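Local coordinates for protein separin (Saccharomyces cerevisiae, PDB 5U1T) that cleaves the cohesin subunit SCC1 at the onset of anaphase as a caspase-like cysteine protease, and is held inactive by securin for most of the cell cycle, at residues Gly509-Ile513 with Glu514-Ser518; Leu749-Ala753 with Gly754-Ser758; Cys1575-Arg1578 with Tyr1579-Gly1582. All coordinates share one frame; numbering follows the deposited sequence.

Contact 1. Residues Gly509-Ile513 with Glu514-Ser518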
loop_
_atom_site.group_PDB
_atom_site.type_symbol
_atom_site.label_atom_id
_atom_site.label_comp_id
_atom_site.label_asym_id
_atom_site.label_seq_id
_atom_site.Cartn_x
_atom_site.Cartn_y
_atom_site.Cartn_z
ATOM N N GLY A 509 2.775 26.412 10.719
ATOM C CA GLY A 509 2.129 25.376 9.946
ATOM C C GLY A 509 2.915 24.076 10.027
ATOM O O GLY A 509 2.329 23.008 10.167
ATOM N N ASN A 510 4.242 24.179 9.957
ATOM C CA ASN A 510 5.125 23.019 10.037
ATOM C C ASN A 510 5.351 22.521 11.453
ATOM O O ASN A 510 5.950 21.472 11.645
ATOM C CB ASN A 510 6.480 23.332 9.409
ATOM C CG ASN A 510 6.481 23.150 7.907
ATOM O OD1 ASN A 510 6.252 24.092 7.143
ATOM N ND2 ASN A 510 6.729 21.924 7.469
ATOM N N SER A 511 4.877 23.266 12.442
ATOM C CA SER A 511 5.111 22.890 13.829
ATOM C C SER A 511 3.991 22.005 14.374
ATOM O O SER A 511 2.913 21.898 13.790
ATOM C CB SER A 511 5.266 24.134 14.720
ATOM O OG SER A 511 4.006 24.650 15.127
ATOM N N SER A 512 4.257 21.383 15.517
ATOM C CA SER A 512 3.263 20.556 16.189
ATOM C C SER A 512 2.739 21.257 17.433
ATOM O O SER A 512 2.075 20.635 18.257
ATOM C CB SER A 512 3.854 19.202 16.578
ATOM O OG SER A 512 4.806 19.353 17.629
ATOM N N ILE A 513 3.052 22.540 17.573
ATOM C CA ILE A 513 2.608 23.316 18.721
ATOM C C ILE A 513 1.094 23.416 18.700
ATOM O O ILE A 513 0.505 23.643 17.656
ATOM C CB ILE A 513 3.247 24.720 18.734
ATOM C CG1 ILE A 513 4.777 24.582 18.775
ATOM C CG2 ILE A 513 2.714 25.534 19.901
ATOM C CD1 ILE A 513 5.534 25.898 18.755
ATOM N N GLU A 514 0.474 23.238 19.861
ATOM C CA GLU A 514 -0.968 23.036 19.956
ATOM C C GLU A 514 -1.839 24.223 19.523
ATOM O O GLU A 514 -2.509 24.150 18.478
ATOM C CB GLU A 514 -1.336 22.639 21.389
ATOM C CG GLU A 514 -0.803 21.258 21.815
ATOM C CD GLU A 514 -1.120 20.902 23.288
ATOM O OE1 GLU A 514 -1.589 21.805 24.048
ATOM O OE2 GLU A 514 -0.898 19.715 23.677
ATOM N N ASN A 515 -1.858 25.296 20.318
ATOM C CA ASN A 515 -2.800 26.398 20.078
ATOM C C ASN A 515 -2.201 27.625 19.405
ATOM O O ASN A 515 -1.885 28.619 20.054
ATOM C CB ASN A 515 -3.451 26.844 21.385
ATOM C CG ASN A 515 -4.171 25.711 22.087
ATOM O OD1 ASN A 515 -3.846 25.377 23.229
ATOM N ND2 ASN A 515 -5.153 25.111 21.413
ATOM N N ILE A 516 -2.076 27.559 18.093
ATOM C CA ILE A 516 -1.659 28.707 17.321
ATOM C C ILE A 516 -2.864 29.601 17.034
ATOM O O ILE A 516 -3.913 29.107 16.648
ATOM C CB ILE A 516 -0.987 28.252 16.033
ATOM C CG1 ILE A 516 0.320 27.556 16.387
ATOM C CG2 ILE A 516 -0.732 29.425 15.128
ATOM C CD1 ILE A 516 0.598 26.376 15.532
ATOM N N PRO A 517 -2.728 30.923 17.265
ATOM C CA PRO A 517 -3.836 31.847 16.977
ATOM C C PRO A 517 -3.959 32.176 15.487
ATOM O O PRO A 517 -3.849 33.342 15.102
ATOM C CB PRO A 517 -3.467 33.091 17.786
ATOM C CG PRO A 517 -1.989 33.048 17.882
ATOM C CD PRO A 517 -1.603 31.599 17.938
ATOM N N SER A 518 -4.196 31.164 14.658
ATOM C CA SER A 518 -4.174 31.359 13.213
ATOM C C SER A 518 -5.323 32.235 12.740
ATOM O O SER A 518 -5.227 32.866 11.690
ATOM C CB SER A 518 -4.205 30.009 12.485
ATOM O OG SER A 518 -5.366 29.266 12.816
#

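Contact 2. Residues Leu749-Ala753 with Gly754-Ser758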
loop_
_atom_site.group_PDB
_atom_site.type_symbol
_atom_site.label_atom_id
_atom_site.label_comp_id
_atom_site.label_asym_id
_atom_site.label_seq_id
_atom_site.Cartn_x
_atom_site.Cartn_y
_atom_site.Cartn_z
ATOM N N LEU A 749 2.657 -13.924 -9.063
ATOM C CA LEU A 749 3.395 -14.617 -10.110
ATOM C C LEU A 749 3.462 -16.114 -9.869
ATOM O O LEU A 749 3.170 -16.907 -10.774
ATOM C CB LEU A 749 4.814 -14.081 -10.232
ATOM C CG LEU A 749 4.987 -12.936 -11.213
ATOM C CD1 LEU A 749 6.434 -12.692 -11.414
ATOM C CD2 LEU A 749 4.323 -13.234 -12.531
ATOM N N ASN A 750 3.880 -16.489 -8.662
ATOM C CA ASN A 750 3.977 -17.884 -8.256
ATOM C C ASN A 750 2.669 -18.643 -8.466
ATOM O O ASN A 750 2.656 -19.737 -9.033
ATOM C CB ASN A 750 4.392 -17.976 -6.795
ATOM C CG ASN A 750 5.883 -18.128 -6.623
ATOM O OD1 ASN A 750 6.544 -18.821 -7.395
ATOM N ND2 ASN A 750 6.426 -17.481 -5.600
ATOM N N ILE A 751 1.567 -18.046 -8.023
ATOM C CA ILE A 751 0.277 -18.707 -8.092
ATOM C C ILE A 751 -0.249 -18.768 -9.525
ATOM O O ILE A 751 -0.884 -19.755 -9.910
ATOM C CB ILE A 751 -0.769 -18.025 -7.178
ATOM C CG1 ILE A 751 -1.939 -18.972 -6.939
ATOM C CG2 ILE A 751 -1.247 -16.690 -7.739
ATOM C CD1 ILE A 751 -1.553 -20.179 -6.117
ATOM N N LYS A 752 0.033 -17.744 -10.329
ATOM C CA LYS A 752 -0.353 -17.782 -11.739
ATOM C C LYS A 752 0.481 -18.865 -12.440
ATOM O O LYS A 752 0.112 -19.355 -13.505
ATOM C CB LYS A 752 -0.192 -16.391 -12.407
ATOM C CG LYS A 752 -1.324 -15.378 -12.024
ATOM C CD LYS A 752 -1.307 -14.053 -12.820
ATOM C CE LYS A 752 -2.590 -13.233 -12.597
ATOM N NZ LYS A 752 -2.579 -11.904 -13.289
ATOM N N ALA A 753 1.579 -19.272 -11.808
ATOM C CA ALA A 753 2.455 -20.299 -12.363
ATOM C C ALA A 753 2.336 -21.642 -11.628
ATOM O O ALA A 753 3.287 -22.426 -11.622
ATOM C CB ALA A 753 3.896 -19.819 -12.331
ATOM N N GLY A 754 1.187 -21.903 -10.999
ATOM C CA GLY A 754 0.967 -23.157 -10.292
ATOM C C GLY A 754 1.908 -23.468 -9.124
ATOM O O GLY A 754 2.200 -24.650 -8.856
ATOM N N ASN A 755 2.373 -22.426 -8.423
ATOM C CA ASN A 755 3.192 -22.594 -7.208
ATOM C C ASN A 755 2.456 -22.173 -5.948
ATOM O O ASN A 755 2.780 -21.153 -5.333
ATOM C CB ASN A 755 4.485 -21.799 -7.313
ATOM C CG ASN A 755 5.456 -22.426 -8.252
ATOM O OD1 ASN A 755 5.119 -23.382 -8.951
ATOM N ND2 ASN A 755 6.672 -21.906 -8.285
ATOM N N VAL A 756 1.476 -22.975 -5.568
ATOM C CA VAL A 756 0.548 -22.607 -4.526
ATOM C C VAL A 756 1.252 -22.394 -3.211
ATOM O O VAL A 756 1.016 -21.389 -2.553
ATOM C CB VAL A 756 -0.542 -23.664 -4.366
ATOM C CG1 VAL A 756 -1.405 -23.365 -3.156
ATOM C CG2 VAL A 756 -1.384 -23.705 -5.621
ATOM N N ILE A 757 2.140 -23.313 -2.845
ATOM C CA ILE A 757 2.787 -23.248 -1.538
ATOM C C ILE A 757 3.609 -21.980 -1.356
ATOM O O ILE A 757 3.359 -21.186 -0.448
ATOM C CB ILE A 757 3.719 -24.445 -1.289
ATOM C CG1 ILE A 757 2.949 -25.764 -1.430
ATOM C CG2 ILE A 757 4.393 -24.317 0.087
ATOM C CD1 ILE A 757 1.740 -25.839 -0.539
ATOM N N SER A 758 4.592 -21.794 -2.223
ATOM C CA SER A 758 5.478 -20.657 -2.094
ATOM C C SER A 758 4.689 -19.339 -2.264
ATOM O O SER A 758 5.004 -18.347 -1.622
ATOM C CB SER A 758 6.641 -20.776 -3.091
ATOM O OG SER A 758 6.191 -20.614 -4.416
#

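Contact 3. Residues Cys1575-Arg1578 with Tyr1579-Gly1582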
loop_
_atom_site.group_PDB
_atom_site.type_symbol
_atom_site.label_atom_id
_atom_site.label_comp_id
_atom_site.label_asym_id
_atom_site.label_seq_id
_atom_site.Cartn_x
_atom_site.Cartn_y
_atom_site.Cartn_z
ATOM N N CYS A 1575 -31.148 -49.966 16.573
ATOM C CA CYS A 1575 -31.675 -48.652 16.858
ATOM C C CYS A 1575 -33.162 -48.592 16.662
ATOM O O CYS A 1575 -33.677 -49.188 15.755
ATOM C CB CYS A 1575 -31.022 -47.629 15.951
ATOM S SG CYS A 1575 -29.262 -47.400 16.177
ATOM N N HIS A 1576 -33.858 -47.869 17.517
ATOM C CA HIS A 1576 -35.294 -47.741 17.378
ATOM C C HIS A 1576 -35.610 -46.871 16.193
ATOM O O HIS A 1576 -36.551 -47.121 15.477
ATOM C CB HIS A 1576 -35.909 -47.124 18.614
ATOM C CG HIS A 1576 -36.400 -48.126 19.600
ATOM N ND1 HIS A 1576 -36.864 -47.774 20.845
ATOM C CD2 HIS A 1576 -36.503 -49.469 19.523
ATOM C CE1 HIS A 1576 -37.234 -48.859 21.492
ATOM N NE2 HIS A 1576 -37.026 -49.901 20.711
ATOM N N LEU A 1577 -34.855 -45.802 16.017
ATOM C CA LEU A 1577 -35.051 -44.962 14.867
ATOM C C LEU A 1577 -34.042 -45.518 13.924
ATOM O O LEU A 1577 -32.866 -45.309 14.062
ATOM C CB LEU A 1577 -34.798 -43.511 15.188
ATOM C CG LEU A 1577 -35.963 -42.949 15.983
ATOM C CD1 LEU A 1577 -36.030 -41.454 15.864
ATOM C CD2 LEU A 1577 -37.258 -43.549 15.506
ATOM N N ARG A 1578 -34.507 -46.293 12.968
ATOM C CA ARG A 1578 -33.602 -46.941 12.050
ATOM C C ARG A 1578 -32.871 -46.052 11.082
ATOM O O ARG A 1578 -31.852 -46.445 10.577
ATOM C CB ARG A 1578 -34.291 -48.078 11.321
ATOM C CG ARG A 1578 -34.656 -49.223 12.245
ATOM C CD ARG A 1578 -35.298 -50.373 11.498
ATOM N NE ARG A 1578 -35.708 -51.436 12.400
ATOM C CZ ARG A 1578 -36.396 -52.500 12.018
ATOM N NH1 ARG A 1578 -36.735 -53.418 12.902
ATOM N NH2 ARG A 1578 -36.745 -52.642 10.754
ATOM N N TYR A 1579 -33.380 -44.866 10.806
ATOM C CA TYR A 1579 -32.647 -44.000 9.891
ATOM C C TYR A 1579 -32.001 -42.809 10.595
ATOM O O TYR A 1579 -30.797 -42.644 10.481
ATOM C CB TYR A 1579 -33.556 -43.528 8.745
ATOM C CG TYR A 1579 -34.088 -44.692 7.956
ATOM C CD1 TYR A 1579 -35.234 -45.354 8.365
ATOM C CD2 TYR A 1579 -33.409 -45.179 6.842
ATOM C CE1 TYR A 1579 -35.702 -46.442 7.683
ATOM C CE2 TYR A 1579 -33.878 -46.268 6.142
ATOM C CZ TYR A 1579 -35.032 -46.890 6.564
ATOM O OH TYR A 1579 -35.541 -47.981 5.888
ATOM N N LEU A 1580 -32.773 -41.990 11.313
ATOM C CA LEU A 1580 -32.193 -40.818 11.992
ATOM C C LEU A 1580 -30.974 -41.183 12.849
ATOM O O LEU A 1580 -30.018 -40.417 12.923
ATOM C CB LEU A 1580 -33.228 -40.099 12.868
ATOM C CG LEU A 1580 -34.261 -39.169 12.224
ATOM C CD1 LEU A 1580 -34.960 -38.331 13.280
ATOM C CD2 LEU A 1580 -33.659 -38.281 11.130
ATOM N N ASN A 1581 -31.004 -42.365 13.467
ATOM C CA ASN A 1581 -29.867 -42.844 14.245
ATOM C C ASN A 1581 -29.074 -43.952 13.545
ATOM O O ASN A 1581 -27.847 -43.840 13.407
ATOM C CB ASN A 1581 -30.342 -43.317 15.617
ATOM C CG ASN A 1581 -30.523 -42.168 16.594
ATOM O OD1 ASN A 1581 -29.669 -41.295 16.700
ATOM N ND2 ASN A 1581 -31.646 -42.162 17.302
ATOM N N GLY A 1582 -29.773 -44.997 13.088
ATOM C CA GLY A 1582 -29.151 -46.153 12.447
ATOM C C GLY A 1582 -28.406 -45.925 11.126
ATOM O O GLY A 1582 -27.503 -46.694 10.783
#

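Contact 1. Residues Gly509-Ile513 with Glu514-Ser518
Ser511, Ile513 and Ile516 meet in the loop that joins helix 501-509 to helix 523-533. The chain doubles back here, and the side chain of Ile516 points into the bend. Its CD1 does the touching. This methyl lies 3.5 Å from Ile513 O and 3.8 Å from Ser511 OG. The first torsion of Ile516 (chi1 -67°) sets CG1 anti to the carbonyl carbon, and CD1 extends from it toward the 509-513 segment. The apolar contact between the two isoleucines is thin: Ile513 CB is 4.5 Å from Ile516 CD1, and the outer part of the Ile513 side chain is turned to other neighbours. No hydrogen bond joins the two segments. The polar atoms are held in other ways. Ser511 OG bonds to Tyr508 O at the end of the preceding helix, and it also receives a weak bond from Ile513 N, 3.4 Å away. Ile513 O and Ser511 O both accept hydrogen bonds from Arg533 NH2, so one guanidinium nitrogen ties two carbonyls of the loop to helix 523-533. Pro517 is the centre of an inverse gamma turn, with a weak bond of 2.9 Å from Ser518 N to Ile516 O. Around the loop, Ile513 packs on Phe485 of helix 470-485 and on Tyr508. Ile516 rests on Tyr508 and on Phe529 of helix 523-533.

Contact 2. Residues Leu749-Ala753 with Gly754-Ser758
Asn755 N and Gly754 N turn back onto the last carbonyls of helix 729-752 and close it with a Schellman motif. Asn755 N bonds to Asn750 O at 2.8 Å. Gly754 N bonds to Ile751 O at 3.2 Å, with the donor standing well above the carbonyl plane, 72° out of it. Gly754 is the C-prime residue, with the positive phi (61°) usual at that place in a Schellman motif. Beside these bonds, the side chain of Asn755 lies next to that of Asn750, with CB of Asn755 3.9 Å from CB of Asn750. Ser758 OG, set between its own backbone N and carbonyl carbon (chi1 69°), lies over the Asn750 amide, 3.3 Å from CG. Farther round the turn, Ile751 reaches across to the next helix with its tip, and its CD1 meets Val756 CG2 at 3.6 Å. Outside the turn, Asn750 ND2 makes a weak hydrogen bond to Asp762. Ile802 of helix 782-805 packs against both Ile751 and Val756. Ser758 N, in the first turn of helix 756-775, is bonded to Asn1108. The chemistry is that of a helix end: backbone N-H groups beyond the helix satisfy two of its last carbonyls, and an apolar pair ties it to the next helix.

Contact 3. Residues Cys1575-Arg1578 with Tyr1579-Gly1582
Leu1577 and Gly1582 close a pi-turn, with a hydrogen bond from residue i+5 back to residue i, in the loop between helix 1564-1571 and strand 1585-1589 of the caspase-like protease domain. Gly1582 N bonds to Leu1577 O at 3.3 Å, in the carbonyl plane and nearly straight at 161°. The side chain of Leu1577 starts beside Asn1581, with CB 4.0 Å from ND2. CG stands anti to the carbonyl carbon (chi1 -75°), and CD1 then runs alongside Leu1580, its tip 4.2 Å from Leu1580 CD1. Both leucines point the same way and pack on Arg1219 of helix 1209-1237. The Tyr1579 side chain leaves the turn and lies obliquely by the Arg1578 carbonyl carbon, with CG 3.6 Å from Arg1578 C, and its OH makes a weak hydrogen bond to Gln1227. An alanine here would remove the ring from beside the Arg1578 carbonyl carbon and would probably leave Gln1227 NE2 without its weak bond to the phenol oxygen. Asp1223 accepts hydrogen bonds from the backbone N of both Tyr1579 and Leu1580. The side chain of Asn1581 lies about 7 Å from that of Cys1497, the active-site cysteine inferred by similarity. Asn1581 OD1 is bonded to Thr1533 N, and its ND2 bonds weakly to Asp1536. Cys1575, just ahead of the turn, sets its SG 3.9 Å from Gly1582 CA.

In the fold
The three contacts follow one another along the chain and share no helix or strand. Contacts 1 and 2 lie in helical regions, their centres 51 Å apart. Contact 3 belongs to the protease domain, and its centre is 48 Å from that of contact 2. Contact 3 is buried, while the other two are partly buried. Contact 1 has no hydrogen bond and only thin apolar contact between its segments; Arg533 of the next helix bonds to two of its carbonyls. Contact 2 joins two successive helices through backbone bonds. Contact 3 has one such bond, with acidic side chains of two helices holding backbone N-H groups around it. Only contact 3 lies near the presumed catalytic cysteine.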